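Local coordinates for DUF3836 domain-containing protein (Parabacteroides distasonis ATCC 8503, PDB 4R03) that is of unknown function but folds as a single-layer antiparallel beta-sheet that probably evolved from repeated beta-hairpins, at residues 42-47 / 65-70; 78-83 / 93-98; 18-23 / 30-35. One frame throughout, in Å; residues are numbered along the deposited sequence. Where two conformers were deposited one is given.

The three contacts sit on one antiparallel sheet whose seven strands lie side by side in chain order, and each belongs to a hairpin of consecutive strands. Contact 3 comes first, joining strands 14-24 and 27-38; contact 1 follows with 44-53 and 58-69, and contact 2 ends the series with 75-84 and the outermost strand 94-100. Centres of contacts 1 and 2 are about 13 Å apart, and the two meet where Tyr67 and Ile65 pack on Thr78. The centre of contact 3 is about 21 Å from the centres of both, yet Lys47 of contact 1 meets its Tyr34 in a cation-pi contact. This serial order fits a single-layer sheet built from beta-hairpin repeats.

Contact 1: 42-47 / 65-70; sequences GKVSEK and ITYQYD
Antiparallel pairing at the end of a hairpin, where two strands begin to part and side chains take over from backbone bonds, joins 42-47 to 65-70 near the middle of the sheet. The regular end is held by Lys47 and Ile65, a hydrogen-bonded pair whose two N-H...O bonds are both nearly straight at 168°. Next to it Glu46 and Thr66 form a non-hydrogen-bonded pair, their aliphatic parts meeting as Glu46 CG approaches Thr66 CG2. Ser45 O still accepts from Tyr67 N at 3.1 Å, though the donor stands well above the carbonyl plane, and a water also donates to this oxygen. The irregularity goes with a classic beta bulge within the single-layer sheet: Ser45 and Glu46 both face Gln37 of strand 27-38. Beyond it, Tyr69 bridges the widening gap. With CG anti to the carbonyl carbon (chi1 -62°), its ring extends toward 42-47, and its hydroxyl donates to a lone pair of Val44 O at 2.7 Å, in the carbonyl plane. Tyrosine suits this place, having a ring long enough to span the gap and a polar end for the carbonyl. Lys43 lies over one face of that ring in a CH-pi contact, CD standing 4.0 Å from the Tyr69 centroid. Tyr67 packs with Val44 beside it, Val44 CG1 reaching Tyr67 CD1 at 3.9 Å, while Lys47 CD touches the Tyr67 hydroxyl. The extended Lys47 chain carries NZ onward to Ile107 O and Ser109 OG of the C-terminal tail.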
loop_
_atom_site.group_PDB
_atom_site.type_symbol
_atom_site.label_atom_id
_atom_site.label_comp_id
_atom_site.label_asym_id
_atom_site.label_seq_id
_atom_site.Cartn_x
_atom_site.Cartn_y
_atom_site.Cartn_z
ATOM N N GLY A 42 2.254 -15.240 7.922
ATOM C CA GLY A 42 2.668 -13.980 8.502
ATOM C C GLY A 42 3.341 -13.037 7.524
ATOM O O GLY A 42 3.968 -12.061 7.917
ATOM N N LYS A 43 3.211 -13.328 6.230
ATOM C CA LYS A 43 3.717 -12.449 5.199
ATOM C C LYS A 43 2.576 -11.604 4.584
ATOM O O LYS A 43 1.429 -12.016 4.534
ATOM C CB LYS A 43 4.426 -13.239 4.090
ATOM C CG LYS A 43 5.623 -14.083 4.622
ATOM C CD LYS A 43 6.649 -14.371 3.522
ATOM C CE LYS A 43 7.419 -15.703 3.720
ATOM N NZ LYS A 43 7.032 -16.775 2.693
ATOM N N VAL A 44 2.944 -10.434 4.075
ATOM C CA VAL A 44 1.902 -9.554 3.540
ATOM C C VAL A 44 1.210 -10.203 2.343
ATOM O O VAL A 44 1.881 -10.664 1.411
ATOM C CB VAL A 44 2.467 -8.198 3.051
ATOM C CG1 VAL A 44 1.332 -7.355 2.417
ATOM C CG2 VAL A 44 3.108 -7.454 4.071
ATOM N N SER A 45 -0.087 -10.244 2.371
ATOM C CA SER A 45 -0.909 -10.841 1.309
ATOM C C SER A 45 -1.620 -9.784 0.472
ATOM O O SER A 45 -1.915 -10.009 -0.696
ATOM C CB SER A 45 -1.922 -11.767 1.922
ATOM O OG SER A 45 -2.756 -11.127 2.865
ATOM N N GLU A 46 -1.863 -8.608 1.068
ATOM C CA GLU A 46 -2.573 -7.560 0.390
ATOM C C GLU A 46 -2.142 -6.198 0.935
ATOM O O GLU A 46 -1.987 -6.051 2.142
ATOM C CB GLU A 46 -4.069 -7.739 0.558
ATOM C CG GLU A 46 -4.907 -6.763 -0.288
ATOM C CD GLU A 46 -6.316 -6.613 0.219
ATOM O OE1 GLU A 46 -7.187 -7.448 -0.106
ATOM O OE2 GLU A 46 -6.542 -5.644 0.976
ATOM N N LYS A 47 -1.927 -5.251 0.028
ATOM C CA LYS A 47 -1.617 -3.853 0.349
ATOM C C LYS A 47 -2.655 -3.008 -0.386
ATOM O O LYS A 47 -2.775 -3.109 -1.613
ATOM C CB LYS A 47 -0.223 -3.466 -0.038
ATOM C CG LYS A 47 0.163 -2.003 0.098
ATOM C CD LYS A 47 1.557 -1.770 -0.403
ATOM C CE LYS A 47 2.054 -0.398 -0.127
ATOM N NZ LYS A 47 3.458 -0.273 -0.554
ATOM N N ILE A 65 -2.626 -4.162 -4.179
ATOM C CA ILE A 65 -1.684 -5.170 -4.675
ATOM C C ILE A 65 -1.860 -6.422 -3.826
ATOM O O ILE A 65 -2.020 -6.350 -2.595
ATOM C CB ILE A 65 -0.259 -4.646 -4.545
ATOM C CG1 ILE A 65 -0.068 -3.300 -5.237
ATOM C CG2 ILE A 65 0.785 -5.725 -5.012
ATOM C CD1 ILE A 65 1.270 -2.707 -5.126
ATOM N N THR A 66 -1.863 -7.597 -4.481
ATOM C CA THR A 66 -1.821 -8.869 -3.777
ATOM C C THR A 66 -0.506 -9.601 -4.091
ATOM O O THR A 66 0.117 -9.355 -5.114
ATOM C CB THR A 66 -3.017 -9.783 -4.073
ATOM O OG1 THR A 66 -3.079 -10.010 -5.476
ATOM C CG2 THR A 66 -4.313 -9.170 -3.603
ATOM N N TYR A 67 -0.068 -10.371 -3.123
ATOM C CA TYR A 67 1.317 -10.970 -3.117
ATOM C C TYR A 67 1.215 -12.472 -2.948
ATOM O O TYR A 67 0.528 -12.962 -2.088
ATOM C CB TYR A 67 2.185 -10.417 -1.994
ATOM C CG TYR A 67 2.277 -8.925 -2.008
ATOM C CD1 TYR A 67 1.288 -8.145 -1.372
ATOM C CD2 TYR A 67 3.333 -8.270 -2.605
ATOM C CE1 TYR A 67 1.368 -6.745 -1.427
ATOM C CE2 TYR A 67 3.413 -6.862 -2.672
ATOM C CZ TYR A 67 2.414 -6.114 -2.073
ATOM O OH TYR A 67 2.530 -4.767 -2.098
ATOM N N GLN A 68 1.937 -13.184 -3.833
ATOM C CA GLN A 68 2.092 -14.648 -3.758
ATOM C C GLN A 68 3.581 -15.044 -3.684
ATOM O O GLN A 68 4.435 -14.431 -4.303
ATOM C CB GLN A 68 1.473 -15.248 -4.990
ATOM C CG GLN A 68 0.013 -15.080 -5.076
ATOM C CD GLN A 68 -0.496 -15.808 -6.298
ATOM O OE1 GLN A 68 -0.157 -15.451 -7.438
ATOM N NE2 GLN A 68 -1.266 -16.866 -6.069
ATOM N N TYR A 69 3.848 -16.033 -2.825
ATOM C CA TYR A 69 5.183 -16.439 -2.410
ATOM C C TYR A 69 5.465 -17.883 -2.877
ATOM O O TYR A 69 4.573 -18.719 -2.858
ATOM C CB TYR A 69 5.312 -16.382 -0.885
ATOM C CG TYR A 69 5.100 -14.953 -0.406
ATOM C CD1 TYR A 69 6.154 -14.066 -0.337
ATOM C CD2 TYR A 69 3.813 -14.527 -0.067
ATOM C CE1 TYR A 69 5.954 -12.743 0.057
ATOM C CE2 TYR A 69 3.620 -13.212 0.371
ATOM C CZ TYR A 69 4.671 -12.342 0.383
ATOM O OH TYR A 69 4.514 -10.989 0.793
ATOM N N ASP A 70 6.706 -18.122 -3.202
ATOM C CA ASP A 70 7.153 -19.427 -3.751
ATOM C C ASP A 70 8.391 -19.854 -2.953
ATOM O O ASP A 70 9.282 -19.038 -2.715
ATOM C CB ASP A 70 7.455 -19.201 -5.234
ATOM C CG ASP A 70 7.873 -20.448 -5.979
ATOM O OD1 ASP A 70 8.025 -21.527 -5.369
ATOM O OD2 ASP A 70 8.065 -20.313 -7.215
HETATM O O HOH W 1 -2.812 -12.606 -1.588
#

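Contact 2: 78-83 / 93-98; sequences TNYGMW and NVQNMI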
loop_
_atom_site.group_PDB
_atom_site.type_symbol
_atom_site.label_atom_id
_atom_site.label_comp_id
_atom_site.label_asym_id
_atom_site.label_seq_id
_atom_site.Cartn_x
_atom_site.Cartn_y
_atom_site.Cartn_z
ATOM N N THR A 78 3.433 -10.328 -7.736
ATOM C CA THR A 78 2.485 -9.263 -7.340
ATOM C C THR A 78 1.477 -8.981 -8.435
ATOM O O THR A 78 1.797 -9.009 -9.627
ATOM C CB THR A 78 3.177 -7.953 -6.924
ATOM O OG1 THR A 78 3.678 -7.254 -8.075
ATOM C CG2 THR A 78 4.308 -8.263 -5.915
ATOM N N ASN A 79 0.228 -8.751 -8.006
ATOM C CA ASN A 79 -0.882 -8.437 -8.911
ATOM C C ASN A 79 -1.498 -7.116 -8.431
ATOM O O ASN A 79 -1.919 -7.021 -7.258
ATOM C CB ASN A 79 -1.915 -9.506 -8.859
ATOM C CG ASN A 79 -3.066 -9.264 -9.854
ATOM O OD1 ASN A 79 -4.164 -8.856 -9.480
ATOM N ND2 ASN A 79 -2.803 -9.541 -11.115
ATOM N N TYR A 80 -1.468 -6.133 -9.306
ATOM C CA TYR A 80 -1.853 -4.764 -8.988
ATOM C C TYR A 80 -3.106 -4.433 -9.769
ATOM O O TYR A 80 -3.221 -4.773 -10.955
ATOM C CB TYR A 80 -0.703 -3.817 -9.390
ATOM C CG TYR A 80 -1.013 -2.361 -9.525
ATOM C CD1 TYR A 80 -1.597 -1.830 -10.690
ATOM C CD2 TYR A 80 -0.640 -1.443 -8.530
ATOM C CE1 TYR A 80 -1.846 -0.466 -10.798
ATOM C CE2 TYR A 80 -0.875 -0.124 -8.655
ATOM C CZ TYR A 80 -1.468 0.373 -9.779
ATOM O OH TYR A 80 -1.714 1.729 -9.944
ATOM N N GLY A 81 -4.001 -3.677 -9.150
ATOM C CA GLY A 81 -5.165 -3.118 -9.849
ATOM C C GLY A 81 -5.538 -1.774 -9.248
ATOM O O GLY A 81 -5.341 -1.595 -8.054
HETATM N N MSE A 82 -6.023 -0.844 -10.075
HETATM C CA MSE A 82 -6.494 0.463 -9.639
HETATM C C MSE A 82 -7.982 0.407 -9.355
HETATM O O MSE A 82 -8.761 -0.284 -10.027
HETATM C CB MSE A 82 -6.160 1.537 -10.655
HETATM C CG MSE A 82 -4.737 1.747 -10.749
HETATM SE SE MSE A 82 -4.299 3.173 -11.942
HETATM C CE MSE A 82 -5.815 4.284 -11.683
ATOM N N TRP A 83 -8.390 1.218 -8.368
ATOM C CA TRP A 83 -9.811 1.363 -8.030
ATOM C C TRP A 83 -10.601 1.979 -9.190
ATOM O O TRP A 83 -10.231 2.986 -9.738
ATOM C CB TRP A 83 -9.928 2.313 -6.838
ATOM C CG TRP A 83 -11.307 2.522 -6.318
ATOM C CD1 TRP A 83 -11.994 3.700 -6.337
ATOM C CD2 TRP A 83 -12.116 1.586 -5.624
ATOM N NE1 TRP A 83 -13.173 3.543 -5.680
ATOM C CE2 TRP A 83 -13.310 2.254 -5.262
ATOM C CE3 TRP A 83 -11.960 0.256 -5.242
ATOM C CZ2 TRP A 83 -14.311 1.625 -4.527
ATOM C CZ3 TRP A 83 -12.960 -0.370 -4.548
ATOM C CH2 TRP A 83 -14.150 0.332 -4.199
ATOM N N ASN A 93 -6.548 -1.171 -15.050
ATOM C CA ASN A 93 -5.115 -1.162 -15.299
ATOM C C ASN A 93 -4.397 -2.286 -14.575
ATOM O O ASN A 93 -3.377 -2.048 -13.950
ATOM C CB ASN A 93 -4.547 0.224 -15.018
ATOM C CG ASN A 93 -5.267 1.312 -15.811
ATOM O OD1 ASN A 93 -5.498 1.159 -17.009
ATOM N ND2 ASN A 93 -5.602 2.427 -15.156
ATOM N N VAL A 94 -4.958 -3.491 -14.617
ATOM C CA VAL A 94 -4.402 -4.632 -13.872
ATOM C C VAL A 94 -3.062 -5.022 -14.482
ATOM O O VAL A 94 -2.901 -5.037 -15.736
ATOM C CB VAL A 94 -5.377 -5.783 -13.822
ATOM C CG1 VAL A 94 -4.753 -7.038 -13.212
ATOM C CG2 VAL A 94 -6.629 -5.370 -13.060
ATOM N N GLN A 95 -2.075 -5.277 -13.629
ATOM C CA GLN A 95 -0.746 -5.640 -14.114
ATOM C C GLN A 95 -0.080 -6.551 -13.095
ATOM O O GLN A 95 -0.404 -6.537 -11.905
ATOM C CB GLN A 95 0.095 -4.382 -14.437
ATOM C CG GLN A 95 -0.156 -3.223 -13.525
ATOM C CD GLN A 95 0.150 -1.870 -14.135
ATOM O OE1 GLN A 95 1.314 -1.528 -14.332
ATOM N NE2 GLN A 95 -0.894 -1.063 -14.392
ATOM N N ASN A 96 0.783 -7.418 -13.581
ATOM C CA ASN A 96 1.557 -8.288 -12.742
ATOM C C ASN A 96 3.001 -7.888 -12.756
ATOM O O ASN A 96 3.512 -7.498 -13.796
ATOM C CB ASN A 96 1.476 -9.712 -13.250
ATOM C CG ASN A 96 0.127 -10.284 -13.110
ATOM O OD1 ASN A 96 -0.334 -10.557 -11.993
ATOM N ND2 ASN A 96 -0.561 -10.474 -14.242
HETATM N N MSE A 97 3.663 -7.966 -11.602
HETATM C CA MSE A 97 5.111 -7.715 -11.494
HETATM C C MSE A 97 5.743 -8.837 -10.671
HETATM O O MSE A 97 5.051 -9.709 -10.131
HETATM C CB MSE A 97 5.429 -6.345 -10.844
HETATM C CG MSE A 97 6.874 -5.835 -11.110
HETATM SE SE MSE A 97 7.220 -3.951 -10.726
HETATM C CE MSE A 97 6.147 -3.118 -12.132
ATOM N N ILE A 98 7.078 -8.838 -10.658
ATOM C CA ILE A 98 7.879 -9.646 -9.728
ATOM C C ILE A 98 8.775 -8.742 -8.903
ATOM O O ILE A 98 9.368 -7.812 -9.430
ATOM C CB ILE A 98 8.819 -10.603 -10.479
ATOM C CG1 ILE A 98 8.029 -11.555 -11.359
ATOM C CG2 ILE A 98 9.690 -11.388 -9.469
ATOM C CD1 ILE A 98 7.334 -12.599 -10.643
#
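Thr78 and Met97, and two residues along Tyr80 and Gln95, form the hydrogen-bonded pairs that knit 78-83 to the outermost strand. Each pair makes two backbone bonds; that from Tyr80 N to Gln95 O is short, 2.8 Å, and nearly straight. Between them Asn79 and Asn96 make a non-hydrogen-bonded pair, and their side chains add a bond of their own. Asn79 ND2 donates to Asn96 OD1 at 2.8 Å with an angle of 174°, the acceptor lying in the Asn79 amide plane, whereas the donor sits above the plane of the Asn96 carbonyl. Asparagine fits both positions, since one amide can give an N-H while the other offers an oxygen. On the side bearing Thr78 and Tyr80 the packing is also close: Thr78 OG1 comes within 3.4 Å of CB of Met97, like Met82 a selenomethionine. In one of its two conformers Gln95 runs alongside the Tyr80 ring, CG 3.5 Å from Tyr80 CD1, and NE2 bonds Asn93 O, which also meets the ring edge. Thr78 is buried, its inner side covered by strand 58-69. Most of 93-98, by contrast, is exposed to solvent. The two-way backbone bonds between the segments end at Tyr80 and Gln95, the chain turns a corner at Asn93, and side-chain contacts remain: Val94 CG2 approaches Gly81 CA at 4.2 Å, and Met82 SE lies 3.5 Å from Asn93 ND2, with its CE methyl a little farther off. This is the final antiparallel hairpin of the single-layer sheet, with 94-100 as an edge strand of the chain.

Contact 3: 18-23 / 30-35; sequences KVVFLQ and KQVRYE. With PO4 (phosphate ion), chain D.
A phosphate ion, probably taken up from the crystallisation liquor, rests against this hairpin where Val19, Phe21, Lys30 and Arg33 project from the same face. Strands 14-24 and 27-38 form the antiparallel hairpin, and a classic beta bulge interrupts it: Gln31 and Val32 both face Val20. Val20 O consequently receives two N-H groups, a firm bond from Gln31 N at 2.8 Å and a weak one from Val32 N. In return Val20 N donates almost perfectly straight, at 179°, to Val32 O. Lys18 and Tyr34 complete the regular pairing with a bond in each direction. The bulge shifts the register by one, which brings Lys30 opposite Phe21. The two side chains run alongside each other, and Lys30 CG touches Phe21 CE2 at 3.5 Å. Lysine serves two ends here, its methylenes packing against Phe21 CE2 and CD2 while the extended chain carries NZ to the ion. On the opposite face, bearing Val20, Val32 and Tyr34, the contacts are mostly apolar: Val20 CG2 packs on Val32 CG1 at 3.8 Å and approaches Tyr34 CE2, while Gln31 OE1 lies beside Val20 CG1. Valine suits such strands, since beta-branching favours extended backbone angles and keeps apolar atoms close to the strand.

Arg33 reaches along the first face with CG anti to the backbone N (chi1 175°) and the chain straight as far as NE. Glu35 OE2 takes both NE and NH2 of this guanidinium in a side-on salt bridge, which would help fix its rotation. Trp59 NE1 is another donor to the phosphate, whose O2 accepts from Lys30 NZ at 2.8 Å. Phosphate O1 sits at the guanidinium edge, near its plane, in a close approach of 2.6 Å to Arg33 NH1.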
loop_
_atom_site.group_PDB
_atom_site.type_symbol
_atom_site.label_atom_id
_atom_site.label_comp_id
_atom_site.label_asym_id
_atom_site.label_seq_id
_atom_site.Cartn_x
_atom_site.Cartn_y
_atom_site.Cartn_z
ATOM N N LYS A 18 -0.171 2.603 7.518
ATOM C CA LYS A 18 0.845 3.651 7.498
ATOM C C LYS A 18 0.246 4.832 6.726
ATOM O O LYS A 18 -0.201 4.644 5.573
ATOM C CB LYS A 18 2.125 3.172 6.831
ATOM C CG LYS A 18 3.240 4.189 6.742
ATOM C CD LYS A 18 4.563 3.575 6.124
ATOM C CE LYS A 18 5.125 2.404 6.927
ATOM N NZ LYS A 18 6.576 1.946 6.652
ATOM N N VAL A 19 0.297 6.013 7.322
ATOM C CA VAL A 19 -0.087 7.270 6.670
ATOM C C VAL A 19 1.138 8.096 6.414
ATOM O O VAL A 19 1.973 8.300 7.319
ATOM C CB VAL A 19 -1.118 8.049 7.508
ATOM C CG1 VAL A 19 -1.439 9.402 6.841
ATOM C CG2 VAL A 19 -2.382 7.210 7.651
ATOM N N VAL A 20 1.250 8.618 5.190
ATOM C CA VAL A 20 2.333 9.520 4.813
ATOM C C VAL A 20 1.779 10.910 4.655
ATOM O O VAL A 20 0.811 11.113 3.881
ATOM C CB VAL A 20 2.966 9.111 3.458
ATOM C CG1 VAL A 20 4.133 10.045 3.100
ATOM C CG2 VAL A 20 3.400 7.665 3.478
ATOM N N PHE A 21 2.354 11.853 5.388
ATOM C CA PHE A 21 2.081 13.278 5.267
ATOM C C PHE A 21 3.245 13.966 4.531
ATOM O O PHE A 21 4.432 13.717 4.848
ATOM C CB PHE A 21 1.917 13.963 6.596
ATOM C CG PHE A 21 0.803 13.456 7.447
ATOM C CD1 PHE A 21 0.976 12.345 8.228
ATOM C CD2 PHE A 21 -0.386 14.180 7.577
ATOM C CE1 PHE A 21 -0.049 11.912 9.056
ATOM C CE2 PHE A 21 -1.395 13.717 8.428
ATOM C CZ PHE A 21 -1.230 12.595 9.114
ATOM N N LEU A 22 2.915 14.753 3.516
ATOM C CA LEU A 22 3.894 15.596 2.828
ATOM C C LEU A 22 4.000 16.957 3.493
ATOM O O LEU A 22 3.003 17.674 3.690
ATOM C CB LEU A 22 3.486 15.747 1.352
ATOM C CG LEU A 22 4.354 16.733 0.540
ATOM C CD1 LEU A 22 5.783 16.245 0.435
ATOM C CD2 LEU A 22 3.741 16.893 -0.877
ATOM N N GLN A 23 5.219 17.322 3.863
ATOM C CA GLN A 23 5.563 18.616 4.439
ATOM C C GLN A 23 6.332 19.395 3.365
ATOM O O GLN A 23 7.417 18.960 2.953
ATOM C CB GLN A 23 6.418 18.426 5.661
ATOM C CG GLN A 23 5.692 17.745 6.845
ATOM C CD GLN A 23 6.657 17.167 7.818
ATOM O OE1 GLN A 23 7.550 16.431 7.465
ATOM N NE2 GLN A 23 6.417 17.425 9.083
ATOM N N LYS A 30 -1.991 15.340 4.013
ATOM C CA LYS A 30 -2.054 13.915 3.822
ATOM C C LYS A 30 -1.785 13.551 2.408
ATOM O O LYS A 30 -2.365 14.129 1.433
ATOM C CB LYS A 30 -3.437 13.361 4.238
ATOM C CG LYS A 30 -3.622 13.374 5.741
ATOM C CD LYS A 30 -5.085 13.096 6.189
ATOM C CE LYS A 30 -5.099 12.942 7.659
ATOM N NZ LYS A 30 -6.525 12.644 8.121
ATOM N N GLN A 31 -0.903 12.587 2.194
ATOM C CA GLN A 31 -0.568 12.151 0.846
ATOM C C GLN A 31 -1.142 10.793 0.507
ATOM O O GLN A 31 -1.790 10.626 -0.534
ATOM C CB GLN A 31 0.953 12.102 0.619
ATOM C CG GLN A 31 1.362 11.822 -0.780
ATOM C CD GLN A 31 2.825 11.775 -0.893
ATOM O OE1 GLN A 31 3.460 10.979 -0.220
ATOM N NE2 GLN A 31 3.396 12.566 -1.770
ATOM N N VAL A 32 -0.858 9.772 1.313
ATOM C CA VAL A 32 -1.298 8.426 1.005
ATOM C C VAL A 32 -1.445 7.647 2.299
ATOM O O VAL A 32 -0.709 7.919 3.255
ATOM C CB VAL A 32 -0.338 7.714 -0.021
ATOM C CG1 VAL A 32 1.093 7.649 0.472
ATOM C CG2 VAL A 32 -0.822 6.367 -0.406
ATOM N N ARG A 33 -2.375 6.698 2.332
ATOM C CA ARG A 33 -2.588 5.757 3.422
ATOM C C ARG A 33 -2.506 4.341 2.865
ATOM O O ARG A 33 -3.086 4.031 1.862
ATOM C CB ARG A 33 -3.958 5.960 4.062
ATOM C CG ARG A 33 -4.321 4.934 5.131
ATOM C CD ARG A 33 -5.729 5.207 5.663
ATOM N NE ARG A 33 -6.092 4.132 6.607
ATOM C CZ ARG A 33 -5.869 4.180 7.890
ATOM N NH1 ARG A 33 -5.393 5.258 8.471
ATOM N NH2 ARG A 33 -6.195 3.114 8.602
ATOM N N TYR A 34 -1.718 3.506 3.550
ATOM C CA TYR A 34 -1.558 2.108 3.189
ATOM C C TYR A 34 -2.174 1.256 4.296
ATOM O O TYR A 34 -2.011 1.533 5.497
ATOM C CB TYR A 34 -0.111 1.744 3.059
ATOM C CG TYR A 34 0.643 2.540 2.039
ATOM C CD1 TYR A 34 0.363 2.408 0.710
ATOM C CD2 TYR A 34 1.651 3.406 2.402
ATOM C CE1 TYR A 34 1.071 3.116 -0.225
ATOM C CE2 TYR A 34 2.350 4.171 1.460
ATOM C CZ TYR A 34 2.100 3.958 0.123
ATOM O OH TYR A 34 2.803 4.700 -0.841
ATOM N N GLU A 35 -2.858 0.191 3.914
ATOM C CA GLU A 35 -3.389 -0.811 4.859
ATOM C C GLU A 35 -2.896 -2.167 4.399
ATOM O O GLU A 35 -2.870 -2.452 3.188
ATOM C CB GLU A 35 -4.885 -0.772 4.896
ATOM C CG GLU A 35 -5.455 0.532 5.418
ATOM C CD GLU A 35 -6.960 0.549 5.584
ATOM O OE1 GLU A 35 -7.636 -0.369 5.091
ATOM O OE2 GLU A 35 -7.462 1.574 6.148
HETATM P P PO4 D . -5.683 9.272 9.444
HETATM O O1 PO4 D . -5.550 7.835 8.984
HETATM O O2 PO4 D . -6.647 9.922 8.527
HETATM O O3 PO4 D . -4.360 10.065 9.449
HETATM O O4 PO4 D . -6.183 9.269 10.870
#